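Local coordinates for protein probable dehydrogenase (Bordetella bronchiseptica, PDB 3MOI) that is probably an NAD(P)-dependent oxidoreductase of the GFO/IDH/MocA family, pairing a Rossmann-fold nucleotide-binding domain with a C-terminal mixed-sheet domain, its substrate not established, at residues I70-H74 / Q75-E79; T98-R101 / D102-D105. All coordinates share one frame; numbering follows the deposited sequence.

Contact 1: residues I70-H74 / Q75-E79; sequences IASPH and QFHCE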
ATOM      1  N   ILE A  70      32.725  -5.724   5.909  1.00 34.65           N
ATOM      2  CA  ILE A  70      33.000  -6.126   4.530  1.00 34.13           C
ATOM      3  C   ILE A  70      32.039  -5.380   3.631  1.00 33.69           C
ATOM      4  O   ILE A  70      30.871  -5.694   3.658  1.00 33.75           O
ATOM      5  CB  ILE A  70      32.770  -7.663   4.321  1.00 34.24           C
ATOM      6  CG1 ILE A  70      33.858  -8.471   5.067  1.00 32.87           C
ATOM      7  CG2 ILE A  70      32.762  -8.020   2.834  1.00 31.75           C
ATOM      8  CD1 ILE A  70      33.578  -9.986   5.102  1.00 29.20           C
ATOM      9  N   ALA A  71      32.529  -4.367   2.904  1.00 33.01           N
ATOM     10  CA  ALA A  71      31.714  -3.552   2.044  1.00 32.37           C
ATOM     11  C   ALA A  71      32.242  -3.598   0.629  1.00 31.95           C
ATOM     12  O   ALA A  71      32.084  -2.636  -0.119  1.00 30.73           O
ATOM     13  CB  ALA A  71      31.679  -2.093   2.536  1.00 32.06           C
ATOM     14  N   SER A  72      32.833  -4.722   0.258  1.00 31.62           N
ATOM     15  CA  SER A  72      33.311  -4.903  -1.104  1.00 32.38           C
ATOM     16  C   SER A  72      32.151  -5.138  -2.033  1.00 32.34           C
ATOM     17  O   SER A  72      31.093  -5.477  -1.593  1.00 33.14           O
ATOM     18  CB  SER A  72      34.240  -6.097  -1.160  1.00 32.66           C
ATOM     19  OG  SER A  72      33.748  -7.127  -0.360  1.00 34.71           O
ATOM     20  N   PRO A  73      32.349  -4.994  -3.342  1.00 33.14           N
ATOM     21  CA  PRO A  73      31.247  -5.389  -4.282  1.00 33.04           C
ATOM     22  C   PRO A  73      30.761  -6.824  -4.028  1.00 34.12           C
ATOM     23  O   PRO A  73      31.586  -7.701  -3.807  1.00 33.78           O
ATOM     24  CB  PRO A  73      31.906  -5.312  -5.649  1.00 32.69           C
ATOM     25  CG  PRO A  73      33.231  -4.512  -5.440  1.00 33.14           C
ATOM     26  CD  PRO A  73      33.633  -4.740  -4.026  1.00 32.50           C
ATOM     27  N   HIS A  74      29.456  -7.073  -4.121  1.00 34.76           N
ATOM     28  CA  HIS A  74      28.896  -8.338  -3.693  1.00 35.79           C
ATOM     29  C   HIS A  74      29.530  -9.597  -4.233  1.00 36.43           C
ATOM     30  O   HIS A  74      29.528 -10.624  -3.562  1.00 38.85           O
ATOM     31  CB  HIS A  74      27.400  -8.389  -3.981  1.00 36.26           C
ATOM     32  CG  HIS A  74      27.070  -8.412  -5.433  1.00 36.68           C
ATOM     33  ND1 HIS A  74      27.088  -9.573  -6.174  1.00 37.32           N
ATOM     34  CD2 HIS A  74      26.713  -7.418  -6.282  1.00 37.62           C
ATOM     35  CE1 HIS A  74      26.804  -9.287  -7.434  1.00 38.73           C
ATOM     36  NE2 HIS A  74      26.561  -7.988  -7.523  1.00 41.22           N
ATOM     37  N   GLN A  75      30.039  -9.541  -5.443  1.00 36.94           N
ATOM     38  CA  GLN A  75      30.744 -10.665  -6.106  1.00 37.58           C
ATOM     39  C   GLN A  75      31.946 -11.158  -5.305  1.00 35.94           C
ATOM     40  O   GLN A  75      32.452 -12.243  -5.527  1.00 34.92           O
ATOM     41  CB  GLN A  75      31.250 -10.216  -7.518  1.00 38.63           C
ATOM     42  CG  GLN A  75      31.116  -8.633  -7.792  1.00 42.55           C
ATOM     43  CD  GLN A  75      32.065  -8.174  -8.885  1.00 50.25           C
ATOM     44  OE1 GLN A  75      32.824  -8.991  -9.411  1.00 54.63           O
ATOM     45  NE2 GLN A  75      32.037  -6.864  -9.241  1.00 52.08           N
ATOM     46  N   PHE A  76      32.453 -10.300  -4.441  1.00 35.31           N
ATOM     47  CA  PHE A  76      33.578 -10.627  -3.578  1.00 35.19           C
ATOM     48  C   PHE A  76      33.173 -11.044  -2.180  1.00 34.32           C
ATOM     49  O   PHE A  76      34.019 -11.428  -1.401  1.00 35.10           O
ATOM     50  CB  PHE A  76      34.529  -9.436  -3.498  1.00 35.76           C
ATOM     51  CG  PHE A  76      35.230  -9.159  -4.777  1.00 38.12           C
ATOM     52  CD1 PHE A  76      36.281  -9.959  -5.179  1.00 42.94           C
ATOM     53  CD2 PHE A  76      34.810  -8.136  -5.611  1.00 39.57           C
ATOM     54  CE1 PHE A  76      36.931  -9.726  -6.399  1.00 44.58           C
ATOM     55  CE2 PHE A  76      35.408  -7.908  -6.816  1.00 39.69           C
ATOM     56  CZ  PHE A  76      36.493  -8.693  -7.216  1.00 42.33           C
ATOM     57  N   HIS A  77      31.888 -10.984  -1.832  1.00 33.97           N
ATOM     58  CA  HIS A  77      31.496 -11.258  -0.444  1.00 32.97           C
ATOM     59  C   HIS A  77      31.798 -12.662   0.025  1.00 32.71           C
ATOM     60  O   HIS A  77      32.312 -12.853   1.109  1.00 34.27           O
ATOM     61  CB  HIS A  77      30.050 -10.994  -0.236  1.00 33.05           C
ATOM     62  CG  HIS A  77      29.690  -9.554  -0.260  1.00 30.86           C
ATOM     63  ND1 HIS A  77      28.383  -9.128  -0.262  1.00 29.32           N
ATOM     64  CD2 HIS A  77      30.446  -8.442  -0.256  1.00 32.48           C
ATOM     65  CE1 HIS A  77      28.357  -7.808  -0.259  1.00 33.10           C
ATOM     66  NE2 HIS A  77      29.592  -7.365  -0.272  1.00 32.36           N
ATOM     67  N   CYS A  78      31.496 -13.645  -0.771  1.00 32.41           N
ATOM     68  CA  CYS A  78      31.751 -15.013  -0.374  1.00 32.69           C
ATOM     69  C   CYS A  78      33.193 -15.247   0.066  1.00 33.10           C
ATOM     70  O   CYS A  78      33.463 -15.733   1.194  1.00 32.47           O
ATOM     71  CB  CYS A  78      31.411 -15.988  -1.512  1.00 32.80           C
ATOM     72  SG  CYS A  78      31.660 -17.697  -1.038  1.00 32.73           S
ATOM     73  N   GLU A  79      34.133 -14.931  -0.806  1.00 33.41           N
ATOM     74  CA  GLU A  79      35.518 -15.221  -0.443  1.00 34.80           C
ATOM     75  C   GLU A  79      35.996 -14.303   0.686  1.00 33.20           C
ATOM     76  O   GLU A  79      36.812 -14.692   1.477  1.00 31.48           O
ATOM     77  CB  GLU A  79      36.466 -15.116  -1.651  1.00 36.14           C
ATOM     78  CG  GLU A  79      36.620 -13.678  -2.184  1.00 39.62           C
ATOM     79  CD  GLU A  79      37.314 -13.621  -3.557  1.00 45.35           C
ATOM     80  OE1 GLU A  79      38.582 -13.338  -3.505  1.00 46.31           O
ATOM     81  OE2 GLU A  79      36.601 -13.861  -4.634  1.00 39.97           O
TER
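The imidazole of His77 lies against the backbone of His74 and reaches back to Ser72, closing the turn that leads from strand 67-70 of the Rossmann fold into helix 77-86. This is the loop after the fourth strand of the parallel sheet in chain order, and Ser72 sits near the Gly9-Gly14 glycine pattern, which is consistent with the nucleotide-binding end of such domains. One face of the His77 ring receives a CH-pi contact from His74, whose CA stands 3.5 Å from the ring centroid and only 7° off the normal. At the ring's edge, NE2 gives a weak, bent hydrogen bond to Ser72 O (2.8 Å), while ND1 is hydrogen-bonded to Leu97 O; the ND1 bond would do most to fix the ring's rotation, with the weak one adding to it. Ser72 OG also lies in the ring plane and is hydrogen-bonded with His80 ND1. Ile70 comes obliquely to the same ring: a chi1 of -70° sets CG1 beside the backbone N and leaves CG2, anti to that N, to approach His77 CD2 at 3.9 Å.

Two backbone bonds tighten the turn: Phe76 N to Pro73 O at 2.8 Å and His77 N to His74 O at 2.9 Å. The His74 imidazole turns off to another partner, Lys170 O, and Gln75 CG lies over one of its faces. Among the solvent-exposed residues, Pro73 and Phe76 pack at an angle, the proline CD resting 3.9 Å from Phe76 CD2.

Contact 2: residues T98-R101 / D102-D105; sequences TLSR and DEAD
Ser100 precedes the first turn of helix 101-114, and two backbone bonds open that helix: Ala104 N to Ser100 O and Asp105 N to Arg101 O, both 2.9 Å long. Ser100 occupies the N-cap position. Its OG accepts from Glu103 N at 3.0 Å with an N-H...O angle of 168°, so the hydroxyl takes up an amide of the first turn, which has no preceding helical carbonyl to bind. The Ser100 chi1, at 146°, stops short of a fully anti position and carries OG to that amide, where it also meets the aliphatic part of the capped residue, 3.3 Å from Glu103 CG. The carboxylate makes no bond to the serine hydroxyl; the glutamate chain runs on, extended beyond CG, past the Ser100 CB, which lies 3.8 Å from Glu103 CG.

This cap marks the entry from the loop after strand 90-93 into the next helix of the Rossmann domain, a beta-alpha connection of its parallel sheet. The loop thus passes directly into helical hydrogen bonding at Ser100, whose carbonyl and hydroxyl oxygens each accept an amide of the first turn.

Thr98, buried before the cap, lies beside the same turn, its OG1 4.0 Å from the Ala104 methyl carbon. The side chain of Ala104 also touches Lys366 of helix 362-381. The polar ends of Arg101 and Asp105 are engaged with that same helix: Arg101 NH2 forms a salt bridge with Glu370 and Asp105 OD1 with Lys366. Within the turn, the two stay apart, with Arg101 NH1 5.7 Å from Asp105 OD2.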
ATOM      1  N   THR A  98      24.872 -12.240  -1.158  1.00 38.85           N
ATOM      2  CA  THR A  98      25.365 -12.893  -2.336  1.00 38.64           C
ATOM      3  C   THR A  98      24.150 -13.001  -3.222  1.00 38.69           C
ATOM      4  O   THR A  98      23.021 -12.934  -2.724  1.00 37.10           O
ATOM      5  CB  THR A  98      25.590 -14.389  -2.197  1.00 39.64           C
ATOM      6  OG1 THR A  98      25.363 -14.848  -0.851  1.00 44.30           O
ATOM      7  CG2 THR A  98      26.842 -14.798  -2.776  1.00 35.57           C
ATOM      8  N   LEU A  99      24.395 -13.335  -4.496  1.00 37.84           N
ATOM      9  CA  LEU A  99      23.356 -13.648  -5.449  1.00 37.66           C
ATOM     10  C   LEU A  99      23.140 -15.158  -5.551  1.00 36.36           C
ATOM     11  O   LEU A  99      22.162 -15.606  -6.149  1.00 35.53           O
ATOM     12  CB  LEU A  99      23.768 -13.157  -6.823  1.00 39.03           C
ATOM     13  CG  LEU A  99      23.432 -11.751  -7.347  1.00 42.30           C
ATOM     14  CD1 LEU A  99      23.312 -10.709  -6.247  1.00 40.72           C
ATOM     15  CD2 LEU A  99      24.452 -11.376  -8.474  1.00 43.15           C
ATOM     16  N   SER A 100      24.012 -15.930  -4.934  1.00 34.67           N
ATOM     17  CA  SER A 100      24.067 -17.364  -5.184  1.00 34.91           C
ATOM     18  C   SER A 100      23.786 -18.264  -3.912  1.00 34.87           C
ATOM     19  O   SER A 100      24.493 -18.210  -2.932  1.00 34.71           O
ATOM     20  CB  SER A 100      25.445 -17.652  -5.765  1.00 33.32           C
ATOM     21  OG  SER A 100      25.924 -18.896  -5.353  1.00 34.18           O
ATOM     22  N   ARG A 101      22.794 -19.124  -3.964  1.00 34.39           N
ATOM     23  CA  ARG A 101      22.561 -19.999  -2.856  1.00 34.81           C
ATOM     24  C   ARG A 101      23.767 -20.839  -2.426  1.00 34.49           C
ATOM     25  O   ARG A 101      24.014 -21.009  -1.224  1.00 34.08           O
ATOM     26  CB  ARG A 101      21.413 -20.893  -3.202  1.00 36.27           C
ATOM     27  CG  ARG A 101      20.024 -20.147  -3.321  1.00 41.13           C
ATOM     28  CD  ARG A 101      19.006 -20.950  -4.086  1.00 51.01           C
ATOM     29  NE  ARG A 101      17.970 -21.469  -3.180  1.00 60.17           N
ATOM     30  CZ  ARG A 101      17.966 -22.656  -2.552  1.00 64.08           C
ATOM     31  NH1 ARG A 101      18.973 -23.522  -2.713  1.00 64.68           N
ATOM     32  NH2 ARG A 101      16.929 -22.970  -1.741  1.00 64.21           N
ATOM     33  N   ASP A 102      24.516 -21.367  -3.382  1.00 33.96           N
ATOM     34  CA  ASP A 102      25.704 -22.129  -3.078  1.00 33.88           C
ATOM     35  C   ASP A 102      26.714 -21.281  -2.314  1.00 32.76           C
ATOM     36  O   ASP A 102      27.355 -21.744  -1.344  1.00 31.57           O
ATOM     37  CB  ASP A 102      26.393 -22.608  -4.364  1.00 34.35           C
ATOM     38  CG  ASP A 102      25.600 -23.647  -5.132  1.00 39.46           C
ATOM     39  OD1 ASP A 102      24.842 -24.459  -4.533  1.00 42.65           O
ATOM     40  OD2 ASP A 102      25.792 -23.694  -6.385  1.00 47.37           O
ATOM     41  N   GLU A 103      26.927 -20.067  -2.802  1.00 31.75           N
ATOM     42  CA  GLU A 103      27.769 -19.146  -2.058  1.00 32.57           C
ATOM     43  C   GLU A 103      27.267 -18.996  -0.615  1.00 32.05           C
ATOM     44  O   GLU A 103      28.021 -19.157   0.380  1.00 31.52           O
ATOM     45  CB  GLU A 103      27.878 -17.781  -2.736  1.00 32.57           C
ATOM     46  CG  GLU A 103      28.783 -17.839  -3.984  1.00 34.03           C
ATOM     47  CD  GLU A 103      29.226 -16.464  -4.567  1.00 34.98           C
ATOM     48  OE1 GLU A 103      29.022 -15.414  -3.944  1.00 30.19           O
ATOM     49  OE2 GLU A 103      29.820 -16.447  -5.690  1.00 39.08           O
ATOM     50  N   ALA A 104      25.994 -18.688  -0.501  1.00 31.49           N
ATOM     51  CA  ALA A 104      25.427 -18.504   0.811  1.00 31.78           C
ATOM     52  C   ALA A 104      25.694 -19.739   1.685  1.00 31.86           C
ATOM     53  O   ALA A 104      25.931 -19.604   2.836  1.00 30.28           O
ATOM     54  CB  ALA A 104      24.022 -18.224   0.710  1.00 30.82           C
ATOM     55  N   ASP A 105      25.711 -20.928   1.115  1.00 33.15           N
ATOM     56  CA  ASP A 105      25.995 -22.119   1.900  1.00 34.38           C
ATOM     57  C   ASP A 105      27.438 -22.141   2.270  1.00 34.99           C
ATOM     58  O   ASP A 105      27.743 -22.506   3.373  1.00 36.06           O
ATOM     59  CB  ASP A 105      25.627 -23.434   1.172  1.00 33.61           C
ATOM     60  CG  ASP A 105      24.110 -23.662   1.115  1.00 36.48           C
ATOM     61  OD1 ASP A 105      23.346 -22.954   1.869  1.00 37.05           O
ATOM     62  OD2 ASP A 105      23.672 -24.539   0.336  1.00 36.43           O
TER

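Both contacts are loop-to-helix entries of the Rossmann domain, following the neighbouring parallel strands 67-70 and 90-93, and each is part buried and part exposed. Their chemistry differs. Contact 1 relies on an imidazole folded back on the loop backbone; contact 2 on a serine N-cap, with charged groups reaching helix 362-381. Their centres lie about 12 Å apart, and they touch: His74 CE1 is 3.3 Å from Leu99 CD2, and the Cys78 side chain packs on Glu103 of helix 101-114. His77 in contact 1 and Thr98 and Ala104 in contact 2 are buried, while Phe76 and Asp102 are at the surface.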